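Local coordinates for protein malic enzyme (Entamoeba histolytica, PDB 3NV9) that probably catalyses the oxidative decarboxylation of malate to pyruvate with NAD or NADP as hydride acceptor, at residues A209-K215 and E319-F324; I217-M222 and I238-D244; S360-I366 and I413-A418. All coordinates share one frame; numbering follows the deposited sequence.

Contact 1. Residues A209-K215 and E319-F324; sequences ALKLVKK and EKPIVF
Ile322 points its CD1 methyl into the last turns of the facing helix, where three residues receive it. Ala209 CB sits closest, 3.7 Å from Ile322 CD1; Val213 CG2 comes obliquely at 3.9 Å, and Leu210 lies across the isoleucine at about a right angle, its CD2 4.0 Å from the same methyl. The bond from CA to CB of Ile322 already faces the helix, and chi1 of -71° with an extended chi2 (163°) places CD1 among these three side chains. Val213 uses its other methyl for Lys320: CG1 lies 3.8 Å from Lys320 CB, the two side chains running antiparallel past one another, and the lysine's far end departs from the helix. This is the helix-on-sheet packing of a Rossmann-type NAD-binding domain, with helix 209-213 nearly antiparallel to strand 322-324 and Ile345 of the adjacent strand 345-348 touching Ala209 and Val213. The helix closes in a Schellman motif at Lys214, after which Lys215, extended beyond CG, reaches across to the loop 319-321 before the strand. Its NZ donates to Glu319 O at 2.6 Å, in the carbonyl plane with a C=O...N angle of 157°. A water accepts from Lys215 NZ and donates to Lys320 O, 2.6 Å away, while the same ammonium forms a salt bridge with Asp296, which gives it three polar partners.

Contact 2. Residues I217-M222 and I238-D244; sequences IHECRM and IVTAGAD
Ile238 touches Met222 where helix 229-240 lies against the start of strand 222-225, within the beta-alpha-beta unit that this helix forms with strands 222-225 and 248-252 of the Rossmann fold. Its CG2 is 3.8 Å from Met222 SD, the two chains meeting at a slant, and its carbonyl oxygen faces Ile217 CD1. Further on, Ala241 offers its CB to that same CD1 at the limit of contact, near the turn where the helix ends. Gly242 makes this turn: with a positive phi it completes a Schellman motif, in which Ala243 N bonds back to Ile238 O and Gly242 N to Val239 O. The glycine carbonyl oxygen lies 3.5 Å from Ile217 CG2 and 3.3 Å from His218 CB. Ala243 then turns its CB to the end of Met222, 4.1 Å from CE, and to Ile217 CG1 at 4.2 Å.

Asp244 ends the segment against one face of the His218 ring, its CB over the centre, 3.8 Å from the centroid and 9° off the normal, a CH-pi contact; the carboxylate stacks with its plane 18° from that of the ring. His218 CG stands anti to the backbone N (chi1 -168°), which helps bring the ring over Asp244. A weak bond runs from ND1, at the ring edge, to Glu219 OE2, and Asp244 OD2 forms a salt bridge with Lys247, which also donates to His218 O. One water ties the backbones together, accepting from Asp244 N while donating to Ile217 O and Cys220 O.

Contact 3. Residues S360-I366 and I413-A418; sequences SVGFPGI and IFPKEA
A close helix-helix junction is formed where the first turn of helix 363-372 meets the first turns of helix 413-428, with Gly365 as its tightest point: its CA is only 4.5 Å from that of Ala418. Having no side chain, Gly365 lets Glu417 lie directly on its backbone, Glu417 CB standing 3.6 Å from Gly365 CA. With CG anti to the carbonyl carbon (chi1 -69°) and the chain extended beyond it, Glu417 carries its carboxylate past the glycine to the turn that precedes the first helix. There OE2 lies 2.7 Å from Val361 O, while OE1 sits 3.3 Å from Gly362 O, a pair of acceptors that are not bonded to each other. Gly362 is the N-cap residue of helix 363-372, and its oxygen takes the bond from Ile366 N.

Beside the glutamate, the ring of Phe414 lies against Val361 and Pro364. Pro364 CB approaches CD1 of the ring obliquely at 3.8 Å, and Val361 presents its CA at the ring edge, in plane, and its CG2 to Phe414 CZ at 4.2 Å. Ile413 CG2 covers one face of the same ring, and Ile413 CD1 comes to Val361 CG2. Leu390 of helix 380-396 touches both Val361 and Glu417, whereas Ser360 packs on Tyr65 of the second subunit. At the far end Ala418 CA approaches Gly365 O at 3.5 Å (142° at the hydrogen), a CA-H...O contact that goes with a close approach of two helices at small residues, Gly365 lying against Ala418 and Glu417.

Contact 1 opens first, at the end of helix 193-213, and closes at 319-324, the approach to and start of strand 322-325, after 103 intervening residues. Contact 2 begins and ends within that span, closing a short loop of 15 residues. Contact 1 sets the end of helix 193-213 on strand 322-325, while contact 2 joins the loop after that helix to the end of helix 229-240; they meet at Cys220, whose SG is 3.5 Å from Leu210 CD2. Contact 3 follows in series, joining helices 363-372 and 413-428 across 46 residues. Its centre is about 24 Å from the other two centres, among helices, including 114-128, 193-213, 380-396 and 438-461, nearer the middle of the chain.

Contact 1. Residues A209-K215 and E319-F324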
loop_
_atom_site.group_PDB
_atom_site.type_symbol
_atom_site.label_atom_id
_atom_site.label_comp_id
_atom_site.label_asym_id
_atom_site.label_seq_id
_atom_site.Cartn_x
_atom_site.Cartn_y
_atom_site.Cartn_z
ATOM N N ALA A 209 -5.331 7.021 -36.308
ATOM C CA ALA A 209 -5.054 8.260 -37.038
ATOM C C ALA A 209 -4.576 7.959 -38.461
ATOM O O ALA A 209 -5.109 8.498 -39.415
ATOM C CB ALA A 209 -4.044 9.134 -36.251
ATOM N N LEU A 210 -3.604 7.071 -38.613
ATOM C CA LEU A 210 -3.142 6.687 -39.949
ATOM C C LEU A 210 -4.226 6.060 -40.828
ATOM O O LEU A 210 -4.291 6.371 -42.023
ATOM C CB LEU A 210 -1.895 5.810 -39.905
ATOM C CG LEU A 210 -0.619 6.519 -39.461
ATOM C CD1 LEU A 210 0.441 5.501 -39.430
ATOM C CD2 LEU A 210 -0.155 7.689 -40.343
ATOM N N LYS A 211 -5.070 5.202 -40.254
ATOM C CA LYS A 211 -6.198 4.648 -41.003
ATOM C C LYS A 211 -7.113 5.762 -41.468
ATOM O O LYS A 211 -7.522 5.786 -42.619
ATOM C CB LYS A 211 -6.995 3.652 -40.158
ATOM C CG LYS A 211 -6.465 2.242 -40.267
ATOM C CD LYS A 211 -6.771 1.416 -39.058
ATOM C CE LYS A 211 -6.010 0.073 -39.093
ATOM N NZ LYS A 211 -6.785 -0.910 -39.892
ATOM N N LEU A 212 -7.444 6.678 -40.569
ATOM C CA LEU A 212 -8.334 7.777 -40.931
ATOM C C LEU A 212 -7.818 8.638 -42.077
ATOM O O LEU A 212 -8.616 9.091 -42.860
ATOM C CB LEU A 212 -8.660 8.666 -39.725
ATOM C CG LEU A 212 -9.626 7.966 -38.774
ATOM C CD1 LEU A 212 -9.568 8.473 -37.308
ATOM C CD2 LEU A 212 -11.041 8.019 -39.393
ATOM N N VAL A 213 -6.505 8.873 -42.159
ATOM C CA VAL A 213 -5.948 9.799 -43.166
ATOM C C VAL A 213 -5.493 9.049 -44.427
ATOM O O VAL A 213 -4.961 9.642 -45.356
ATOM C CB VAL A 213 -4.769 10.724 -42.607
ATOM C CG1 VAL A 213 -5.258 11.627 -41.408
ATOM C CG2 VAL A 213 -3.528 9.932 -42.235
ATOM N N LYS A 214 -5.701 7.741 -44.406
ATOM C CA LYS A 214 -5.265 6.772 -45.428
ATOM C C LYS A 214 -3.766 6.810 -45.771
ATOM O O LYS A 214 -3.400 6.971 -46.940
ATOM C CB LYS A 214 -6.123 6.901 -46.684
ATOM C CG LYS A 214 -7.589 6.669 -46.418
ATOM C CD LYS A 214 -8.502 7.334 -47.451
ATOM C CE LYS A 214 -9.990 6.989 -47.173
ATOM N NZ LYS A 214 -10.901 8.110 -47.578
ATOM N N LYS A 215 -2.890 6.661 -44.778
ATOM C CA LYS A 215 -1.442 6.630 -45.057
ATOM C C LYS A 215 -0.779 5.400 -44.434
ATOM O O LYS A 215 -1.161 4.981 -43.335
ATOM C CB LYS A 215 -0.735 7.904 -44.572
ATOM C CG LYS A 215 -1.229 9.224 -45.158
ATOM C CD LYS A 215 -0.561 10.424 -44.461
ATOM C CE LYS A 215 -1.106 11.732 -45.003
ATOM N NZ LYS A 215 -0.497 13.019 -44.426
ATOM N N GLU A 319 -0.894 16.997 -46.168
ATOM C CA GLU A 319 -2.297 16.687 -46.248
ATOM C C GLU A 319 -2.731 16.050 -44.912
ATOM O O GLU A 319 -2.132 15.065 -44.436
ATOM C CB GLU A 319 -2.451 15.737 -47.430
ATOM C CG GLU A 319 -3.735 14.939 -47.478
ATOM C CD GLU A 319 -4.843 15.639 -48.264
ATOM O OE1 GLU A 319 -5.206 16.799 -47.897
ATOM O OE2 GLU A 319 -5.340 15.002 -49.236
ATOM N N LYS A 320 -3.730 16.668 -44.277
ATOM C CA LYS A 320 -4.370 16.093 -43.076
ATOM C C LYS A 320 -3.383 15.846 -41.902
ATOM O O LYS A 320 -3.094 14.693 -41.481
ATOM C CB LYS A 320 -5.243 14.871 -43.443
ATOM C CG LYS A 320 -6.507 15.207 -44.291
ATOM C CD LYS A 320 -7.345 13.930 -44.564
ATOM C CE LYS A 320 -8.667 14.212 -45.253
ATOM N NZ LYS A 320 -8.603 14.753 -46.656
ATOM N N PRO A 321 -2.824 16.938 -41.375
ATOM C CA PRO A 321 -1.865 16.737 -40.305
ATOM C C PRO A 321 -2.419 16.002 -39.039
ATOM O O PRO A 321 -3.531 16.280 -38.552
ATOM C CB PRO A 321 -1.453 18.156 -39.937
ATOM C CG PRO A 321 -1.827 18.996 -41.128
ATOM C CD PRO A 321 -3.012 18.353 -41.708
ATOM N N ILE A 322 -1.622 15.067 -38.544
ATOM C CA ILE A 322 -1.831 14.433 -37.287
ATOM C C ILE A 322 -0.893 15.111 -36.277
ATOM O O ILE A 322 0.309 15.049 -36.453
ATOM C CB ILE A 322 -1.464 12.975 -37.393
ATOM C CG1 ILE A 322 -2.510 12.255 -38.239
ATOM C CG2 ILE A 322 -1.349 12.329 -36.026
ATOM C CD1 ILE A 322 -2.001 10.903 -38.724
ATOM N N VAL A 323 -1.456 15.723 -35.231
ATOM C CA VAL A 323 -0.661 16.410 -34.212
ATOM C C VAL A 323 -0.958 15.876 -32.811
ATOM O O VAL A 323 -2.074 16.006 -32.361
ATOM C CB VAL A 323 -0.977 17.908 -34.221
ATOM C CG1 VAL A 323 -0.207 18.642 -33.152
ATOM C CG2 VAL A 323 -0.749 18.534 -35.684
ATOM N N PHE A 324 0.033 15.276 -32.127
ATOM C CA PHE A 324 -0.150 14.910 -30.714
ATOM C C PHE A 324 0.587 15.885 -29.801
ATOM O O PHE A 324 1.789 16.007 -29.864
ATOM C CB PHE A 324 0.281 13.464 -30.447
ATOM C CG PHE A 324 -0.532 12.416 -31.198
ATOM C CD1 PHE A 324 -1.706 12.754 -31.906
ATOM C CD2 PHE A 324 -0.151 11.066 -31.144
ATOM C CE1 PHE A 324 -2.440 11.748 -32.563
ATOM C CE2 PHE A 324 -0.879 10.063 -31.797
ATOM C CZ PHE A 324 -2.012 10.405 -32.528
HETATM O O HOH W 1 -1.222 12.912 -41.738
#

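Contact 2. Residues I217-M222 and I238-D244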
loop_
_atom_site.group_PDB
_atom_site.type_symbol
_atom_site.label_atom_id
_atom_site.label_comp_id
_atom_site.label_asym_id
_atom_site.label_seq_id
_atom_site.Cartn_x
_atom_site.Cartn_y
_atom_site.Cartn_z
ATOM N N ILE A 217 2.173 3.545 -42.554
ATOM C CA ILE A 217 3.088 3.972 -41.489
ATOM C C ILE A 217 4.517 4.300 -41.963
ATOM O O ILE A 217 5.118 5.331 -41.521
ATOM C CB ILE A 217 3.082 3.002 -40.295
ATOM C CG1 ILE A 217 3.668 3.675 -39.038
ATOM C CG2 ILE A 217 3.699 1.610 -40.657
ATOM C CD1 ILE A 217 3.600 2.790 -37.792
ATOM N N HIS A 218 5.024 3.459 -42.882
ATOM C CA HIS A 218 6.405 3.503 -43.388
ATOM C C HIS A 218 6.619 4.641 -44.391
ATOM O O HIS A 218 7.767 4.955 -44.757
ATOM C CB HIS A 218 6.767 2.147 -44.035
ATOM C CG HIS A 218 8.221 1.974 -44.329
ATOM N ND1 HIS A 218 8.808 2.453 -45.485
ATOM C CD2 HIS A 218 9.207 1.345 -43.635
ATOM C CE1 HIS A 218 10.097 2.144 -45.480
ATOM N NE2 HIS A 218 10.363 1.474 -44.369
ATOM N N GLU A 219 5.524 5.231 -44.854
ATOM C CA GLU A 219 5.594 6.279 -45.862
ATOM C C GLU A 219 5.337 7.686 -45.283
ATOM O O GLU A 219 5.310 8.673 -46.047
ATOM C CB GLU A 219 4.686 5.959 -47.072
ATOM C CG GLU A 219 5.097 4.612 -47.865
ATOM C CD GLU A 219 6.566 4.624 -48.472
ATOM O OE1 GLU A 219 6.907 5.598 -49.212
ATOM O OE2 GLU A 219 7.370 3.657 -48.218
ATOM N N CYS A 220 5.188 7.773 -43.947
ATOM C CA CYS A 220 5.014 9.060 -43.223
ATOM C C CYS A 220 6.255 9.771 -42.672
ATOM O O CYS A 220 7.067 9.186 -41.974
ATOM C CB CYS A 220 4.032 8.909 -42.085
ATOM S SG CYS A 220 2.396 8.497 -42.642
ATOM N N ARG A 221 6.366 11.059 -42.947
ATOM C CA ARG A 221 7.382 11.822 -42.288
ATOM C C ARG A 221 6.882 12.210 -40.885
ATOM O O ARG A 221 5.837 12.857 -40.712
ATOM C CB ARG A 221 7.757 13.058 -43.136
ATOM C CG ARG A 221 8.524 12.763 -44.472
ATOM C CD ARG A 221 9.083 14.115 -45.071
ATOM N NE ARG A 221 9.979 14.703 -44.079
ATOM C CZ ARG A 221 9.746 15.820 -43.386
ATOM N NH1 ARG A 221 8.660 16.564 -43.586
ATOM N NH2 ARG A 221 10.609 16.181 -42.456
ATOM N N MET A 222 7.653 11.839 -39.884
ATOM C CA MET A 222 7.265 12.112 -38.506
ATOM C C MET A 222 8.291 12.989 -37.779
ATOM O O MET A 222 9.484 12.640 -37.765
ATOM C CB MET A 222 7.073 10.789 -37.786
ATOM C CG MET A 222 5.988 9.933 -38.447
ATOM S SD MET A 222 5.789 8.482 -37.443
ATOM C CE MET A 222 4.838 7.404 -38.573
ATOM N N ILE A 238 7.290 3.060 -32.365
ATOM C CA ILE A 238 6.709 3.453 -33.658
ATOM C C ILE A 238 7.531 2.946 -34.863
ATOM O O ILE A 238 6.934 2.560 -35.895
ATOM C CB ILE A 238 6.441 4.953 -33.714
ATOM C CG1 ILE A 238 5.157 5.272 -32.919
ATOM C CG2 ILE A 238 6.276 5.496 -35.157
ATOM C CD1 ILE A 238 5.039 6.772 -32.423
ATOM N N VAL A 239 8.870 2.951 -34.690
ATOM C CA VAL A 239 9.846 2.297 -35.589
ATOM C C VAL A 239 9.625 0.789 -35.552
ATOM O O VAL A 239 9.308 0.232 -36.567
ATOM C CB VAL A 239 11.344 2.786 -35.370
ATOM C CG1 VAL A 239 12.392 1.843 -35.980
ATOM C CG2 VAL A 239 11.523 4.174 -35.955
ATOM N N THR A 240 9.643 0.147 -34.395
ATOM C CA THR A 240 9.481 -1.314 -34.364
ATOM C C THR A 240 8.163 -1.744 -35.053
ATOM O O THR A 240 8.127 -2.780 -35.704
ATOM C CB THR A 240 9.495 -1.851 -32.958
ATOM O OG1 THR A 240 10.697 -1.449 -32.309
ATOM C CG2 THR A 240 9.372 -3.358 -32.932
ATOM N N ALA A 241 7.121 -0.910 -34.930
ATOM C CA ALA A 241 5.804 -1.169 -35.516
ATOM C C ALA A 241 5.740 -0.911 -37.022
ATOM O O ALA A 241 4.734 -1.218 -37.660
ATOM C CB ALA A 241 4.694 -0.373 -34.789
ATOM N N GLY A 242 6.802 -0.331 -37.564
ATOM C CA GLY A 242 6.965 -0.264 -39.029
ATOM C C GLY A 242 7.257 1.075 -39.672
ATOM O O GLY A 242 7.207 1.173 -40.894
ATOM N N ALA A 243 7.535 2.119 -38.884
ATOM C CA ALA A 243 7.832 3.426 -39.497
ATOM C C ALA A 243 9.216 3.375 -40.142
ATOM O O ALA A 243 10.015 2.497 -39.851
ATOM C CB ALA A 243 7.745 4.566 -38.492
ATOM N N ASP A 244 9.497 4.306 -41.039
ATOM C CA ASP A 244 10.834 4.373 -41.651
ATOM C C ASP A 244 11.751 5.263 -40.801
ATOM O O ASP A 244 11.503 6.464 -40.719
ATOM C CB ASP A 244 10.690 5.007 -43.034
ATOM C CG ASP A 244 11.963 4.883 -43.870
ATOM O OD1 ASP A 244 13.017 4.533 -43.286
ATOM O OD2 ASP A 244 11.893 5.126 -45.114
HETATM O O HOH W 2 7.571 6.516 -41.591
#

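Contact 3. Residues S360-I366 and I413-A418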
loop_
_atom_site.group_PDB
_atom_site.type_symbol
_atom_site.label_atom_id
_atom_site.label_comp_id
_atom_site.label_asym_id
_atom_site.label_seq_id
_atom_site.Cartn_x
_atom_site.Cartn_y
_atom_site.Cartn_z
ATOM N N SER A 360 -3.163 5.925 -19.142
ATOM C CA SER A 360 -4.249 5.392 -18.358
ATOM C C SER A 360 -5.108 4.448 -19.188
ATOM O O SER A 360 -5.846 3.632 -18.676
ATOM C CB SER A 360 -5.140 6.537 -17.841
ATOM O OG SER A 360 -5.709 7.292 -18.916
ATOM N N VAL A 361 -4.972 4.560 -20.484
ATOM C CA VAL A 361 -5.685 3.726 -21.413
ATOM C C VAL A 361 -4.836 2.511 -21.947
ATOM O O VAL A 361 -5.277 1.741 -22.823
ATOM C CB VAL A 361 -6.389 4.716 -22.415
ATOM C CG1 VAL A 361 -5.855 4.716 -23.753
ATOM C CG2 VAL A 361 -7.897 4.635 -22.290
ATOM N N GLY A 362 -3.642 2.317 -21.376
ATOM C CA GLY A 362 -2.753 1.195 -21.721
ATOM C C GLY A 362 -2.195 0.509 -20.482
ATOM O O GLY A 362 -2.196 -0.712 -20.391
ATOM N N PHE A 363 -1.798 1.263 -19.463
ATOM C CA PHE A 363 -1.256 0.562 -18.256
ATOM C C PHE A 363 -2.169 -0.480 -17.509
ATOM O O PHE A 363 -1.669 -1.531 -17.047
ATOM C CB PHE A 363 -0.519 1.525 -17.303
ATOM C CG PHE A 363 -1.416 2.464 -16.498
ATOM C CD1 PHE A 363 -1.337 3.831 -16.679
ATOM C CD2 PHE A 363 -2.244 1.976 -15.485
ATOM C CE1 PHE A 363 -2.108 4.703 -15.931
ATOM C CE2 PHE A 363 -2.994 2.838 -14.694
ATOM C CZ PHE A 363 -2.951 4.215 -14.940
ATOM N N PRO A 364 -3.497 -0.221 -17.415
ATOM C CA PRO A 364 -4.312 -1.199 -16.659
ATOM C C PRO A 364 -4.275 -2.567 -17.327
ATOM O O PRO A 364 -4.177 -3.613 -16.638
ATOM C CB PRO A 364 -5.726 -0.593 -16.676
ATOM C CG PRO A 364 -5.473 0.878 -16.858
ATOM C CD PRO A 364 -4.259 0.986 -17.752
ATOM N N GLY A 365 -4.293 -2.537 -18.647
ATOM C CA GLY A 365 -4.300 -3.747 -19.481
ATOM C C GLY A 365 -2.923 -4.380 -19.539
ATOM O O GLY A 365 -2.796 -5.575 -19.365
ATOM N N ILE A 366 -1.882 -3.580 -19.754
ATOM C CA ILE A 366 -0.500 -4.127 -19.708
ATOM C C ILE A 366 -0.161 -4.845 -18.379
ATOM O O ILE A 366 0.227 -6.009 -18.374
ATOM C CB ILE A 366 0.544 -3.048 -20.105
ATOM C CG1 ILE A 366 0.305 -2.617 -21.540
ATOM C CG2 ILE A 366 1.995 -3.544 -19.976
ATOM C CD1 ILE A 366 0.997 -1.238 -21.938
ATOM N N ILE A 413 -11.990 -2.451 -23.073
ATOM C CA ILE A 413 -10.619 -2.336 -23.582
ATOM C C ILE A 413 -9.716 -3.222 -22.751
ATOM O O ILE A 413 -8.785 -3.871 -23.270
ATOM C CB ILE A 413 -10.069 -0.850 -23.432
ATOM C CG1 ILE A 413 -10.706 0.108 -24.429
ATOM C CG2 ILE A 413 -8.558 -0.773 -23.608
ATOM C CD1 ILE A 413 -10.619 1.580 -23.968
ATOM N N PHE A 414 -9.919 -3.255 -21.437
ATOM C CA PHE A 414 -8.791 -3.705 -20.631
ATOM C C PHE A 414 -8.601 -5.218 -20.504
ATOM O O PHE A 414 -7.489 -5.644 -20.497
ATOM C CB PHE A 414 -8.730 -2.958 -19.314
ATOM C CG PHE A 414 -8.794 -1.503 -19.504
ATOM C CD1 PHE A 414 -7.681 -0.821 -19.957
ATOM C CD2 PHE A 414 -9.995 -0.843 -19.337
ATOM C CE1 PHE A 414 -7.772 0.549 -20.249
ATOM C CE2 PHE A 414 -10.099 0.524 -19.567
ATOM C CZ PHE A 414 -8.980 1.235 -20.042
ATOM N N PRO A 415 -9.675 -6.012 -20.447
ATOM C CA PRO A 415 -9.460 -7.464 -20.513
ATOM C C PRO A 415 -8.944 -7.884 -21.863
ATOM O O PRO A 415 -8.189 -8.856 -21.968
ATOM C CB PRO A 415 -10.864 -8.081 -20.198
ATOM C CG PRO A 415 -11.828 -6.934 -20.471
ATOM C CD PRO A 415 -11.073 -5.658 -20.142
ATOM N N LYS A 416 -9.291 -7.143 -22.902
ATOM C CA LYS A 416 -8.737 -7.459 -24.201
ATOM C C LYS A 416 -7.210 -7.121 -24.234
ATOM O O LYS A 416 -6.388 -7.964 -24.683
ATOM C CB LYS A 416 -9.535 -6.735 -25.280
ATOM C CG LYS A 416 -8.935 -6.725 -26.636
ATOM C CD LYS A 416 -9.763 -5.781 -27.495
ATOM C CE LYS A 416 -9.222 -5.682 -28.951
ATOM N NZ LYS A 416 -9.647 -6.956 -29.694
ATOM N N GLU A 417 -6.826 -5.918 -23.776
ATOM C CA GLU A 417 -5.376 -5.621 -23.598
ATOM C C GLU A 417 -4.713 -6.723 -22.800
ATOM O O GLU A 417 -3.673 -7.190 -23.173
ATOM C CB GLU A 417 -5.075 -4.259 -22.938
ATOM C CG GLU A 417 -5.418 -3.091 -23.818
ATOM C CD GLU A 417 -5.153 -1.740 -23.189
ATOM O OE1 GLU A 417 -4.971 -1.660 -21.971
ATOM O OE2 GLU A 417 -5.113 -0.730 -23.929
ATOM N N ALA A 418 -5.351 -7.165 -21.728
ATOM C CA ALA A 418 -4.695 -8.067 -20.817
ATOM C C ALA A 418 -4.402 -9.391 -21.514
ATOM O O ALA A 418 -3.316 -9.957 -21.351
ATOM C CB ALA A 418 -5.578 -8.290 -19.577
#